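Local coordinates for protein dihydropyrimidinase (Brevibacillus agri, PDB 3SFW) that probably catalyses the reversible hydrolytic ring opening of dihydropyrimidines such as dihydrouracil, using a binuclear zinc centre, at residues N7-T12 against T16-V21; G47-P52 against I359-F364; R345-F350 against V400-S405; V427-S432 against V437-Q442. All coordinates share one frame; numbering follows the deposited sequence.

Interaction 1: residues N7-T12 against T16-V21; sequences NGTVVT and TYQADV
Val10 and Tyr17 form the central hydrogen-bonded pair of a beta hairpin in which strands 9-11 and 16-18 run antiparallel, their axes 161° apart. Two backbone bonds join the pair: Val10 N donates to Tyr17 O at 2.8 Å, and Tyr17 N returns a bond to Val10 O. Both side chains leave the sheet on the same face and lie alongside each other. Followed outward, Val10 CB sits over one face of the phenol ring, 3.9 Å from its centroid and 19° off the normal, a CH-pi contact. Next, Val10 CG1, anti to the backbone N (chi1 179°), reaches the outer end of the ring, 3.5 Å from Tyr17 OH. The other branch, Val10 CG2, turns to Val21, meeting Val21 CG2 at 4.0 Å. Without the ring, as with an alanine at Tyr17, Val10 CB and CG1 would probably lose the surface they pack on. Thr9 and Gln18 pair on the other face. Toward the open end of the hairpin, Asp20 OD1 accepts from Asn7 N at 2.9 Å, from above the carboxylate plane, and a water links Gly8 N to Ala19 O, donating to that carbonyl at 2.8 Å.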
loop_
_atom_site.group_PDB
_atom_site.type_symbol
_atom_site.label_atom_id
_atom_site.label_comp_id
_atom_site.label_asym_id
_atom_site.label_seq_id
_atom_site.Cartn_x
_atom_site.Cartn_y
_atom_site.Cartn_z
ATOM N N ASN A 7 -2.674 -34.597 -35.864
ATOM C CA ASN A 7 -3.262 -35.294 -34.726
ATOM C C ASN A 7 -2.828 -34.772 -33.364
ATOM O O ASN A 7 -3.052 -35.451 -32.365
ATOM C CB ASN A 7 -2.951 -36.805 -34.779
ATOM C CG ASN A 7 -3.314 -37.434 -36.104
ATOM O OD1 ASN A 7 -4.363 -37.120 -36.680
ATOM N ND2 ASN A 7 -2.444 -38.349 -36.610
ATOM N N GLY A 8 -2.215 -33.592 -33.332
ATOM C CA GLY A 8 -1.763 -32.988 -32.073
ATOM C C GLY A 8 -2.750 -31.926 -31.575
ATOM O O GLY A 8 -3.752 -31.628 -32.261
ATOM N N THR A 9 -2.496 -31.425 -30.367
ATOM C CA THR A 9 -3.278 -30.314 -29.763
ATOM C C THR A 9 -2.406 -29.063 -29.682
ATOM O O THR A 9 -1.370 -29.067 -29.018
ATOM C CB THR A 9 -3.741 -30.703 -28.397
ATOM O OG1 THR A 9 -4.486 -31.918 -28.500
ATOM C CG2 THR A 9 -4.649 -29.601 -27.759
ATOM N N VAL A 10 -2.765 -28.055 -30.477
ATOM C CA VAL A 10 -2.062 -26.751 -30.476
ATOM C C VAL A 10 -2.470 -25.945 -29.236
ATOM O O VAL A 10 -3.646 -25.807 -28.951
ATOM C CB VAL A 10 -2.429 -25.945 -31.746
ATOM C CG1 VAL A 10 -1.700 -24.514 -31.774
ATOM C CG2 VAL A 10 -2.059 -26.789 -32.995
ATOM N N VAL A 11 -1.485 -25.427 -28.503
ATOM C CA VAL A 11 -1.771 -24.558 -27.360
ATOM C C VAL A 11 -0.909 -23.351 -27.560
ATOM O O VAL A 11 0.303 -23.472 -27.772
ATOM C CB VAL A 11 -1.329 -25.196 -26.016
ATOM C CG1 VAL A 11 -1.645 -24.217 -24.844
ATOM C CG2 VAL A 11 -2.004 -26.534 -25.819
ATOM N N THR A 12 -1.522 -22.176 -27.573
ATOM C CA THR A 12 -0.740 -20.946 -27.665
ATOM C C THR A 12 -1.123 -20.079 -26.463
ATOM O O THR A 12 -1.706 -20.578 -25.486
ATOM C CB THR A 12 -1.025 -20.174 -28.952
ATOM O OG1 THR A 12 -2.380 -19.704 -28.913
ATOM C CG2 THR A 12 -0.795 -21.057 -30.245
ATOM N N THR A 16 -6.425 -23.043 -27.664
ATOM C CA THR A 16 -6.185 -24.478 -27.399
ATOM C C THR A 16 -7.143 -25.290 -28.281
ATOM O O THR A 16 -8.369 -25.180 -28.137
ATOM C CB THR A 16 -6.507 -24.872 -25.903
ATOM O OG1 THR A 16 -5.808 -24.004 -24.980
ATOM C CG2 THR A 16 -6.107 -26.310 -25.623
ATOM N N TYR A 17 -6.614 -26.118 -29.184
ATOM C CA TYR A 17 -7.493 -26.736 -30.196
ATOM C C TYR A 17 -6.783 -27.875 -30.872
ATOM O O TYR A 17 -5.551 -27.910 -30.918
ATOM C CB TYR A 17 -7.968 -25.712 -31.249
ATOM C CG TYR A 17 -6.888 -25.016 -32.041
ATOM C CD1 TYR A 17 -6.253 -23.859 -31.552
ATOM C CD2 TYR A 17 -6.428 -25.546 -33.239
ATOM C CE1 TYR A 17 -5.249 -23.230 -32.283
ATOM C CE2 TYR A 17 -5.425 -24.905 -33.985
ATOM C CZ TYR A 17 -4.823 -23.762 -33.476
ATOM O OH TYR A 17 -3.809 -23.167 -34.162
ATOM N N GLN A 18 -7.569 -28.806 -31.404
ATOM C CA GLN A 18 -7.021 -29.930 -32.144
ATOM C C GLN A 18 -7.043 -29.615 -33.626
ATOM O O GLN A 18 -8.095 -29.319 -34.193
ATOM C CB GLN A 18 -7.839 -31.174 -31.813
ATOM C CG GLN A 18 -7.434 -31.741 -30.481
ATOM C CD GLN A 18 -8.599 -32.213 -29.654
ATOM O OE1 GLN A 18 -9.044 -33.362 -29.780
ATOM N NE2 GLN A 18 -9.091 -31.335 -28.762
ATOM N N ALA A 19 -5.881 -29.538 -34.247
ATOM C CA ALA A 19 -5.841 -29.360 -35.682
ATOM C C ALA A 19 -4.478 -29.771 -36.157
ATOM O O ALA A 19 -3.563 -29.957 -35.333
ATOM C CB ALA A 19 -6.082 -27.881 -36.058
ATOM N N ASP A 20 -4.337 -29.886 -37.474
ATOM C CA ASP A 20 -3.033 -30.137 -38.078
ATOM C C ASP A 20 -2.343 -28.842 -38.485
ATOM O O ASP A 20 -2.989 -27.836 -38.828
ATOM C CB ASP A 20 -3.185 -31.034 -39.288
ATOM C CG ASP A 20 -3.828 -32.382 -38.951
ATOM O OD1 ASP A 20 -3.916 -32.772 -37.764
ATOM O OD2 ASP A 20 -4.296 -33.011 -39.908
ATOM N N VAL A 21 -1.027 -28.877 -38.525
ATOM C CA VAL A 21 -0.250 -27.690 -38.913
ATOM C C VAL A 21 0.597 -28.033 -40.113
ATOM O O VAL A 21 1.315 -29.032 -40.098
ATOM C CB VAL A 21 0.659 -27.243 -37.735
ATOM C CG1 VAL A 21 1.574 -26.071 -38.134
ATOM C CG2 VAL A 21 -0.214 -26.846 -36.532
HETATM O O HOH W 1 -5.335 -35.497 -38.537
HETATM O O HOH W 2 -1.275 -31.562 -35.175
#

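Interaction 2: residues G47-P52 against I359-F364; sequences GYYLLP and ISLNQF
Tyr49 and Leu51 meet Leu361 and Phe364 across a wide backbone separation: the nearest CA atoms, Leu51 CA and Asn362 CA, are 9.8 Å apart, and no hydrogen bond crosses. Side chains alone close the distance. Leu361 and Tyr49 approach from opposite directions, and the CD2 methyl of Leu361 settles over one face of the Tyr49 ring, 3.8 Å from the centroid, a CH-pi contact. It is displaced toward the hydroxyl end, with Leu361 CD2 3.5 Å from Tyr49 CZ. Leu361 CG stands anti to the backbone N (chi1 -179°), which carries the methyl out from the helix toward the strand. The partners belong to the first turn of helix 361-376 and the start of strand 49-59, which in this amidohydrolase runs on to the zinc ligand His58. Leu51 makes a different contact: its CD1 comes in the plane of the Phe364 ring, at the edge, 3.8 Å from CE2, the two side chains crossing at about a right angle. Ser360 and Gln363 form a capping box at the helix start: Gln363 N donates to Ser360 OG at 3.0 Å, and Ser360 N to Gln363 OE1 at 3.0 Å. Ser360 OG is also hydrogen-bonded to Pro461 O of the second subunit.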
loop_
_atom_site.group_PDB
_atom_site.type_symbol
_atom_site.label_atom_id
_atom_site.label_comp_id
_atom_site.label_asym_id
_atom_site.label_seq_id
_atom_site.Cartn_x
_atom_site.Cartn_y
_atom_site.Cartn_z
ATOM N N GLY A 47 -1.152 -37.547 -29.029
ATOM C CA GLY A 47 -0.818 -37.536 -27.600
ATOM C C GLY A 47 0.118 -36.392 -27.181
ATOM O O GLY A 47 0.515 -36.293 -26.020
ATOM N N TYR A 48 0.466 -35.534 -28.123
ATOM C CA TYR A 48 1.348 -34.386 -27.784
ATOM C C TYR A 48 0.582 -33.070 -27.831
ATOM O O TYR A 48 -0.354 -32.893 -28.654
ATOM C CB TYR A 48 2.529 -34.282 -28.775
ATOM C CG TYR A 48 3.407 -35.534 -28.883
ATOM C CD1 TYR A 48 3.537 -36.442 -27.822
ATOM C CD2 TYR A 48 4.059 -35.814 -30.073
ATOM C CE1 TYR A 48 4.367 -37.593 -27.959
ATOM C CE2 TYR A 48 4.867 -36.928 -30.206
ATOM C CZ TYR A 48 5.009 -37.808 -29.168
ATOM O OH TYR A 48 5.873 -38.887 -29.344
ATOM N N TYR A 49 1.083 -32.109 -27.071
ATOM C CA TYR A 49 0.870 -30.705 -27.363
ATOM C C TYR A 49 1.879 -30.176 -28.421
ATOM O O TYR A 49 3.050 -30.562 -28.425
ATOM C CB TYR A 49 1.087 -29.862 -26.102
ATOM C CG TYR A 49 0.033 -30.034 -25.049
ATOM C CD1 TYR A 49 -1.326 -29.913 -25.368
ATOM C CD2 TYR A 49 0.390 -30.326 -23.723
ATOM C CE1 TYR A 49 -2.288 -30.075 -24.378
ATOM C CE2 TYR A 49 -0.568 -30.483 -22.733
ATOM C CZ TYR A 49 -1.895 -30.423 -23.082
ATOM O OH TYR A 49 -2.830 -30.530 -22.079
ATOM N N LEU A 50 1.406 -29.303 -29.307
ATOM C CA LEU A 50 2.297 -28.470 -30.134
ATOM C C LEU A 50 2.377 -27.123 -29.422
ATOM O O LEU A 50 1.366 -26.399 -29.341
ATOM C CB LEU A 50 1.716 -28.241 -31.531
ATOM C CG LEU A 50 1.698 -29.394 -32.529
ATOM C CD1 LEU A 50 0.968 -30.542 -32.030
ATOM C CD2 LEU A 50 1.193 -28.989 -33.929
ATOM N N LEU A 51 3.568 -26.773 -28.956
ATOM C CA LEU A 51 3.810 -25.488 -28.254
ATOM C C LEU A 51 4.638 -24.585 -29.121
ATOM O O LEU A 51 5.529 -25.068 -29.819
ATOM C CB LEU A 51 4.579 -25.746 -26.958
ATOM C CG LEU A 51 3.932 -26.772 -26.011
ATOM C CD1 LEU A 51 4.813 -27.016 -24.785
ATOM C CD2 LEU A 51 2.551 -26.269 -25.581
ATOM N N PRO A 52 4.405 -23.260 -29.063
ATOM C CA PRO A 52 5.419 -22.364 -29.643
ATOM C C PRO A 52 6.745 -22.585 -28.920
ATOM O O PRO A 52 6.761 -22.736 -27.688
ATOM C CB PRO A 52 4.872 -20.939 -29.340
ATOM C CG PRO A 52 3.368 -21.153 -29.086
ATOM C CD PRO A 52 3.341 -22.517 -28.361
ATOM N N ILE A 359 -0.487 -21.749 -12.673
ATOM C CA ILE A 359 -0.733 -20.927 -13.854
ATOM C C ILE A 359 -1.522 -21.824 -14.810
ATOM O O ILE A 359 -1.420 -23.040 -14.696
ATOM C CB ILE A 359 0.586 -20.515 -14.566
ATOM C CG1 ILE A 359 1.533 -21.729 -14.711
ATOM C CG2 ILE A 359 1.361 -19.415 -13.762
ATOM C CD1 ILE A 359 2.819 -21.365 -15.590
ATOM N N SER A 360 -2.200 -21.242 -15.816
ATOM C CA SER A 360 -2.882 -22.069 -16.827
ATOM C C SER A 360 -1.918 -22.539 -17.929
ATOM O O SER A 360 -0.822 -22.002 -18.074
ATOM C CB SER A 360 -4.056 -21.338 -17.465
ATOM O OG SER A 360 -3.620 -20.285 -18.285
ATOM N N LEU A 361 -2.340 -23.527 -18.721
ATOM C CA LEU A 361 -1.495 -23.989 -19.821
ATOM C C LEU A 361 -1.304 -22.839 -20.825
ATOM O O LEU A 361 -0.217 -22.668 -21.376
ATOM C CB LEU A 361 -2.134 -25.204 -20.518
ATOM C CG LEU A 361 -1.333 -25.794 -21.673
ATOM C CD1 LEU A 361 0.081 -26.122 -21.239
ATOM C CD2 LEU A 361 -2.019 -27.049 -22.177
ATOM N N ASN A 362 -2.346 -21.999 -21.046
ATOM C CA ASN A 362 -2.161 -20.868 -21.971
ATOM C C ASN A 362 -1.199 -19.836 -21.380
ATOM O O ASN A 362 -0.320 -19.310 -22.097
ATOM C CB ASN A 362 -3.497 -20.164 -22.313
ATOM C CG ASN A 362 -4.446 -21.053 -23.094
ATOM O OD1 ASN A 362 -4.153 -21.496 -24.248
ATOM N ND2 ASN A 362 -5.558 -21.385 -22.464
ATOM N N GLN A 363 -1.319 -19.573 -20.080
ATOM C CA GLN A 363 -0.357 -18.675 -19.430
ATOM C C GLN A 363 1.081 -19.178 -19.538
ATOM O O GLN A 363 1.985 -18.371 -19.730
ATOM C CB GLN A 363 -0.695 -18.408 -17.968
ATOM C CG GLN A 363 -1.987 -17.565 -17.800
ATOM C CD GLN A 363 -2.272 -17.308 -16.316
ATOM O OE1 GLN A 363 -2.156 -18.224 -15.492
ATOM N NE2 GLN A 363 -2.556 -16.044 -15.966
ATOM N N PHE A 364 1.285 -20.488 -19.382
ATOM C CA PHE A 364 2.617 -21.133 -19.519
ATOM C C PHE A 364 3.212 -20.759 -20.882
ATOM O O PHE A 364 4.350 -20.340 -20.962
ATOM C CB PHE A 364 2.470 -22.669 -19.352
ATOM C CG PHE A 364 3.636 -23.462 -19.891
ATOM C CD1 PHE A 364 4.784 -23.608 -19.136
ATOM C CD2 PHE A 364 3.564 -24.070 -21.138
ATOM C CE1 PHE A 364 5.880 -24.362 -19.609
ATOM C CE2 PHE A 364 4.614 -24.891 -21.600
ATOM C CZ PHE A 364 5.805 -24.989 -20.837
#

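Interaction 3: residues R345-F350 against V400-S405; sequences RMTILF and VQRTIS
Thr347 and Ile348 carry the helix side of this contact, meeting Arg402 and Ile404 of the strand side, the nearest CA atoms, Ile348 CA and Ile404 CA, being 9.6 Å apart. The arrangement packs helix 345-354 of this amidohydrolase against the end of strand 393-403, a strand of the mixed sheet that also contains strands 49-59 and 422-432. The helix begins with Arg345, whose guanidinium hydrogen-bonds Val312 O, Thr368 O and Thr86 OG1. The SD of Met346 lies over one face of that guanidinium. The CB of Thr347 is directed toward the strand. Its OG1 lies at the edge of the Arg402 guanidinium, in its plane, with Thr347 OG1 2.8 Å from Arg402 NH2, while the methyl CG2 of Thr347 is 3.3 Å from the same nitrogen. Arg402 CG lies between its backbone N and carbonyl carbon (chi1 66°), and the chain runs extended from there to NE, carrying the guanidinium across to the helix; its NE is held by a hydrogen bond to Gly425 O of the adjacent strand 422-432. One residue on, Ile348 CG1 packs against Ile404 CD1 at 4.1 Å, the two side chains crossing at about a right angle. The helix thus has strand 393-403 and Val423 of strand 422-432 against Thr347 and Phe396 edge to face with Phe350, whereas Met346, Leu349 and Phe350 pack on Phe364 of the following helix, 361-376.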
loop_
_atom_site.group_PDB
_atom_site.type_symbol
_atom_site.label_atom_id
_atom_site.label_comp_id
_atom_site.label_asym_id
_atom_site.label_seq_id
_atom_site.Cartn_x
_atom_site.Cartn_y
_atom_site.Cartn_z
ATOM N N ARG A 345 14.009 -25.131 -17.949
ATOM C CA ARG A 345 13.054 -24.001 -17.750
ATOM C C ARG A 345 11.620 -24.405 -18.160
ATOM O O ARG A 345 10.656 -24.195 -17.370
ATOM C CB ARG A 345 13.483 -22.753 -18.565
ATOM C CG ARG A 345 12.458 -21.586 -18.454
ATOM C CD ARG A 345 12.919 -20.362 -19.304
ATOM N NE ARG A 345 12.968 -20.707 -20.715
ATOM C CZ ARG A 345 12.245 -20.123 -21.669
ATOM N NH1 ARG A 345 11.410 -19.117 -21.363
ATOM N NH2 ARG A 345 12.348 -20.565 -22.934
ATOM N N MET A 346 11.441 -24.901 -19.389
ATOM C CA MET A 346 10.078 -25.182 -19.896
ATOM C C MET A 346 9.410 -26.281 -19.046
ATOM O O MET A 346 8.219 -26.154 -18.655
ATOM C CB MET A 346 10.120 -25.629 -21.355
ATOM C CG MET A 346 10.585 -24.546 -22.336
ATOM S SD MET A 346 9.367 -23.245 -22.536
ATOM C CE MET A 346 8.198 -24.027 -23.602
ATOM N N THR A 347 10.129 -27.396 -18.836
ATOM C CA THR A 347 9.523 -28.542 -18.116
ATOM C C THR A 347 9.167 -28.222 -16.662
ATOM O O THR A 347 8.073 -28.580 -16.194
ATOM C CB THR A 347 10.392 -29.817 -18.149
ATOM O OG1 THR A 347 10.525 -30.248 -19.511
ATOM C CG2 THR A 347 9.659 -30.953 -17.370
ATOM N N ILE A 348 10.020 -27.469 -15.983
ATOM C CA ILE A 348 9.720 -27.061 -14.607
ATOM C C ILE A 348 8.472 -26.182 -14.547
ATOM O O ILE A 348 7.617 -26.372 -13.686
ATOM C CB ILE A 348 10.920 -26.384 -13.949
ATOM C CG1 ILE A 348 12.018 -27.459 -13.747
ATOM C CG2 ILE A 348 10.543 -25.719 -12.627
ATOM C CD1 ILE A 348 13.312 -26.882 -13.181
ATOM N N LEU A 349 8.376 -25.225 -15.444
ATOM C CA LEU A 349 7.197 -24.350 -15.471
ATOM C C LEU A 349 5.920 -25.159 -15.767
ATOM O O LEU A 349 4.885 -24.925 -15.174
ATOM C CB LEU A 349 7.377 -23.181 -16.473
ATOM C CG LEU A 349 8.021 -21.900 -15.818
ATOM C CD1 LEU A 349 7.040 -21.197 -14.938
ATOM C CD2 LEU A 349 9.242 -22.180 -14.972
ATOM N N PHE A 350 6.021 -26.144 -16.642
ATOM C CA PHE A 350 4.831 -26.981 -16.920
ATOM C C PHE A 350 4.521 -27.829 -15.675
ATOM O O PHE A 350 3.374 -27.918 -15.221
ATOM C CB PHE A 350 5.089 -27.895 -18.118
ATOM C CG PHE A 350 3.942 -28.845 -18.384
ATOM C CD1 PHE A 350 2.755 -28.387 -18.980
ATOM C CD2 PHE A 350 4.012 -30.153 -17.950
ATOM C CE1 PHE A 350 1.670 -29.263 -19.180
ATOM C CE2 PHE A 350 2.926 -31.038 -18.139
ATOM C CZ PHE A 350 1.754 -30.579 -18.736
ATOM N N VAL A 400 4.628 -38.010 -19.593
ATOM C CA VAL A 400 5.853 -38.713 -19.251
ATOM C C VAL A 400 6.358 -38.284 -17.884
ATOM O O VAL A 400 6.549 -37.094 -17.615
ATOM C CB VAL A 400 6.935 -38.458 -20.330
ATOM C CG1 VAL A 400 8.298 -39.044 -19.921
ATOM C CG2 VAL A 400 6.457 -38.940 -21.727
ATOM N N GLN A 401 6.590 -39.252 -17.004
ATOM C CA GLN A 401 7.265 -38.951 -15.745
ATOM C C GLN A 401 8.733 -39.189 -15.892
ATOM O O GLN A 401 9.154 -40.201 -16.438
ATOM C CB GLN A 401 6.775 -39.857 -14.637
ATOM C CG GLN A 401 5.308 -39.830 -14.414
ATOM C CD GLN A 401 4.956 -40.640 -13.192
ATOM O OE1 GLN A 401 5.172 -40.182 -12.053
ATOM N NE2 GLN A 401 4.583 -41.912 -13.411
ATOM N N ARG A 402 9.539 -38.281 -15.361
ATOM C CA ARG A 402 10.986 -38.500 -15.416
ATOM C C ARG A 402 11.681 -37.763 -14.284
ATOM O O ARG A 402 11.054 -37.020 -13.544
ATOM C CB ARG A 402 11.553 -38.104 -16.783
ATOM C CG ARG A 402 11.445 -36.619 -17.066
ATOM C CD ARG A 402 11.937 -36.293 -18.470
ATOM N NE ARG A 402 11.581 -34.932 -18.827
ATOM C CZ ARG A 402 12.390 -33.888 -18.716
ATOM N NH1 ARG A 402 13.671 -34.045 -18.339
ATOM N NH2 ARG A 402 11.930 -32.677 -19.059
ATOM N N THR A 403 12.943 -38.091 -14.069
ATOM C CA THR A 403 13.725 -37.422 -13.032
ATOM C C THR A 403 14.760 -36.528 -13.711
ATOM O O THR A 403 15.436 -36.955 -14.624
ATOM C CB THR A 403 14.466 -38.465 -12.228
ATOM O OG1 THR A 403 13.491 -39.303 -11.600
ATOM C CG2 THR A 403 15.339 -37.810 -11.168
ATOM N N ILE A 404 14.849 -35.278 -13.292
ATOM C CA ILE A 404 15.912 -34.417 -13.850
ATOM C C ILE A 404 17.261 -34.891 -13.314
ATOM O O ILE A 404 17.436 -35.042 -12.087
ATOM C CB ILE A 404 15.659 -32.951 -13.471
ATOM C CG1 ILE A 404 14.381 -32.475 -14.190
ATOM C CG2 ILE A 404 16.848 -32.063 -13.947
ATOM C CD1 ILE A 404 14.015 -30.987 -13.920
ATOM N N SER A 405 18.247 -34.999 -14.200
ATOM C CA SER A 405 19.559 -35.448 -13.767
ATOM C C SER A 405 20.694 -34.963 -14.649
ATOM O O SER A 405 20.559 -34.949 -15.869
ATOM C CB SER A 405 19.583 -36.990 -13.774
ATOM O OG SER A 405 20.773 -37.411 -13.112
#

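Interaction 4: residues V427-S432 against V437-Q442; sequences VISVLS and VVRNKQ
Asn440 brings a flat side-chain group to this contact: the oxygen OD1 of its amide lies 3.6 Å from Ile428 CG2, while the guanidinium of Arg439 is drawn away from segment 427-432 to a salt bridge with Glu41. The two segments are arms of a beta hairpin made irregular by a classic bulge, in which Val437 and Val438 both face Val430. Val430 O accepts from Val437 N at 2.7 Å, nearly straight at 176°, and weakly from Val438 N at 3.3 Å. Val430 N in turn donates to Val438 O. At the other end, Ile428 O accepts from Lys441 N, inside the type I' turn that runs from Arg439 to Gln442. The Ser429 hydroxyl adds a side-chain acceptor between these backbone bonds: its OG, beside its own backbone N (chi1 -61°), receives Asn440 N at 3.0 Å with an angle of 171°. Were Ser429 an alanine, the N-H of Asn440 would probably be left without its acceptor and the turn less firmly held at Asn440. Lys441 CG passes near Val427 O, and NZ goes on to a salt bridge with Asp426. At the far end, Ser432 CB and Val437 CG2 press together at 3.5 Å, tighter than normal van der Waals contact.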
loop_
_atom_site.group_PDB
_atom_site.type_symbol
_atom_site.label_atom_id
_atom_site.label_comp_id
_atom_site.label_asym_id
_atom_site.label_seq_id
_atom_site.Cartn_x
_atom_site.Cartn_y
_atom_site.Cartn_z
ATOM N N VAL A 427 10.062 -33.131 -23.620
ATOM C CA VAL A 427 10.250 -32.539 -24.965
ATOM C C VAL A 427 10.657 -33.619 -25.972
ATOM O O VAL A 427 11.752 -34.217 -25.862
ATOM C CB VAL A 427 11.309 -31.412 -24.900
ATOM C CG1 VAL A 427 11.625 -30.864 -26.298
ATOM C CG2 VAL A 427 10.785 -30.263 -23.953
ATOM N N ILE A 428 9.748 -33.946 -26.883
ATOM C CA ILE A 428 10.000 -35.066 -27.803
ATOM C C ILE A 428 10.737 -34.607 -29.050
ATOM O O ILE A 428 11.782 -35.168 -29.390
ATOM C CB ILE A 428 8.693 -35.768 -28.205
ATOM C CG1 ILE A 428 7.926 -36.199 -26.936
ATOM C CG2 ILE A 428 8.955 -36.925 -29.243
ATOM C CD1 ILE A 428 8.723 -37.122 -25.986
ATOM N N SER A 429 10.174 -33.618 -29.757
ATOM C CA SER A 429 10.805 -33.087 -30.962
ATOM C C SER A 429 10.729 -31.564 -30.974
ATOM O O SER A 429 9.823 -30.993 -30.376
ATOM C CB SER A 429 10.125 -33.660 -32.193
ATOM O OG SER A 429 10.287 -35.074 -32.157
ATOM N N VAL A 430 11.695 -30.935 -31.642
ATOM C CA VAL A 430 11.824 -29.474 -31.656
ATOM C C VAL A 430 12.178 -29.048 -33.066
ATOM O O VAL A 430 13.193 -29.490 -33.632
ATOM C CB VAL A 430 12.921 -29.016 -30.689
ATOM C CG1 VAL A 430 13.105 -27.483 -30.728
ATOM C CG2 VAL A 430 12.629 -29.509 -29.269
ATOM N N LEU A 431 11.327 -28.213 -33.663
ATOM C CA LEU A 431 11.625 -27.610 -34.969
ATOM C C LEU A 431 12.034 -26.160 -34.789
ATOM O O LEU A 431 11.430 -25.430 -33.951
ATOM C CB LEU A 431 10.380 -27.640 -35.843
ATOM C CG LEU A 431 9.933 -29.080 -36.179
ATOM C CD1 LEU A 431 8.449 -29.257 -35.859
ATOM C CD2 LEU A 431 10.192 -29.411 -37.676
ATOM N N SER A 432 13.000 -25.740 -35.598
ATOM C CA SER A 432 13.443 -24.328 -35.670
ATOM C C SER A 432 13.379 -23.885 -37.143
ATOM O O SER A 432 14.042 -24.485 -37.985
ATOM C CB SER A 432 14.859 -24.185 -35.105
ATOM O OG SER A 432 15.403 -22.900 -35.417
ATOM N N VAL A 437 15.536 -29.843 -35.009
ATOM C CA VAL A 437 16.790 -29.672 -34.225
ATOM C C VAL A 437 16.927 -30.896 -33.314
ATOM O O VAL A 437 18.018 -31.495 -33.161
ATOM C CB VAL A 437 16.725 -28.372 -33.335
ATOM C CG1 VAL A 437 18.071 -28.188 -32.512
ATOM C CG2 VAL A 437 16.486 -27.132 -34.278
ATOM N N VAL A 438 15.818 -31.238 -32.658
ATOM C CA VAL A 438 15.705 -32.478 -31.901
ATOM C C VAL A 438 14.534 -33.272 -32.501
ATOM O O VAL A 438 13.472 -32.714 -32.819
ATOM C CB VAL A 438 15.406 -32.140 -30.394
ATOM C CG1 VAL A 438 15.124 -33.426 -29.584
ATOM C CG2 VAL A 438 16.568 -31.347 -29.783
ATOM N N ARG A 439 14.726 -34.563 -32.714
ATOM C CA ARG A 439 13.627 -35.395 -33.166
ATOM C C ARG A 439 13.655 -36.678 -32.377
ATOM O O ARG A 439 14.712 -37.334 -32.307
ATOM C CB ARG A 439 13.763 -35.687 -34.644
ATOM C CG ARG A 439 12.493 -36.363 -35.223
ATOM C CD ARG A 439 12.574 -36.436 -36.716
ATOM N NE ARG A 439 11.316 -36.884 -37.308
ATOM C CZ ARG A 439 11.080 -36.831 -38.612
ATOM N NH1 ARG A 439 12.007 -36.351 -39.423
ATOM N NH2 ARG A 439 9.946 -37.265 -39.100
ATOM N N ASN A 440 12.543 -36.984 -31.704
ATOM C CA ASN A 440 12.498 -38.132 -30.788
ATOM C C ASN A 440 13.692 -38.179 -29.848
ATOM O O ASN A 440 14.312 -39.244 -29.632
ATOM C CB ASN A 440 12.345 -39.430 -31.611
ATOM C CG ASN A 440 11.044 -39.455 -32.349
ATOM O OD1 ASN A 440 10.011 -39.224 -31.745
ATOM N ND2 ASN A 440 11.079 -39.647 -33.668
ATOM N N LYS A 441 13.960 -37.040 -29.229
ATOM C CA LYS A 441 14.977 -36.913 -28.190
ATOM C C LYS A 441 16.414 -37.192 -28.692
ATOM O O LYS A 441 17.303 -37.410 -27.888
ATOM C CB LYS A 441 14.627 -37.744 -26.923
ATOM C CG LYS A 441 13.316 -37.253 -26.236
ATOM C CD LYS A 441 12.803 -38.255 -25.225
ATOM C CE LYS A 441 13.519 -38.074 -23.931
ATOM N NZ LYS A 441 12.913 -39.050 -22.974
ATOM N N GLN A 442 16.634 -37.044 -29.994
ATOM C CA GLN A 442 17.990 -37.156 -30.564
ATOM C C GLN A 442 18.325 -35.864 -31.298
ATOM O O GLN A 442 17.437 -35.212 -31.875
ATOM C CB GLN A 442 18.018 -38.344 -31.532
ATOM C CG GLN A 442 17.821 -39.687 -30.773
ATOM C CD GLN A 442 17.484 -40.833 -31.701
ATOM O OE1 GLN A 442 16.575 -40.718 -32.529
ATOM N NE2 GLN A 442 18.184 -41.967 -31.546
#

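How the interactions relate
Strands 9-11, 49-59, 393-403, 422-432 and 435-439 adjoin in that order in one mixed sheet, so all four interactions reach it. Interactions 1 and 2 have centres 10 Å apart and are probably joined by a hydrogen bond between Leu50 N and Thr9 O at 2.8 Å; both touch the second subunit. Interactions 2 and 3 meet through helices 345-354 and 361-376, which follow each other in the chain. Interaction 4, centred about 16 Å from interaction 2, touches it where Tyr48 OH lies 3.7 Å from Ile428 CG2. No segment contains a zinc ligand, but strand 49-59 leads on to His58, whose partners include His60 and the carboxylated Lys150.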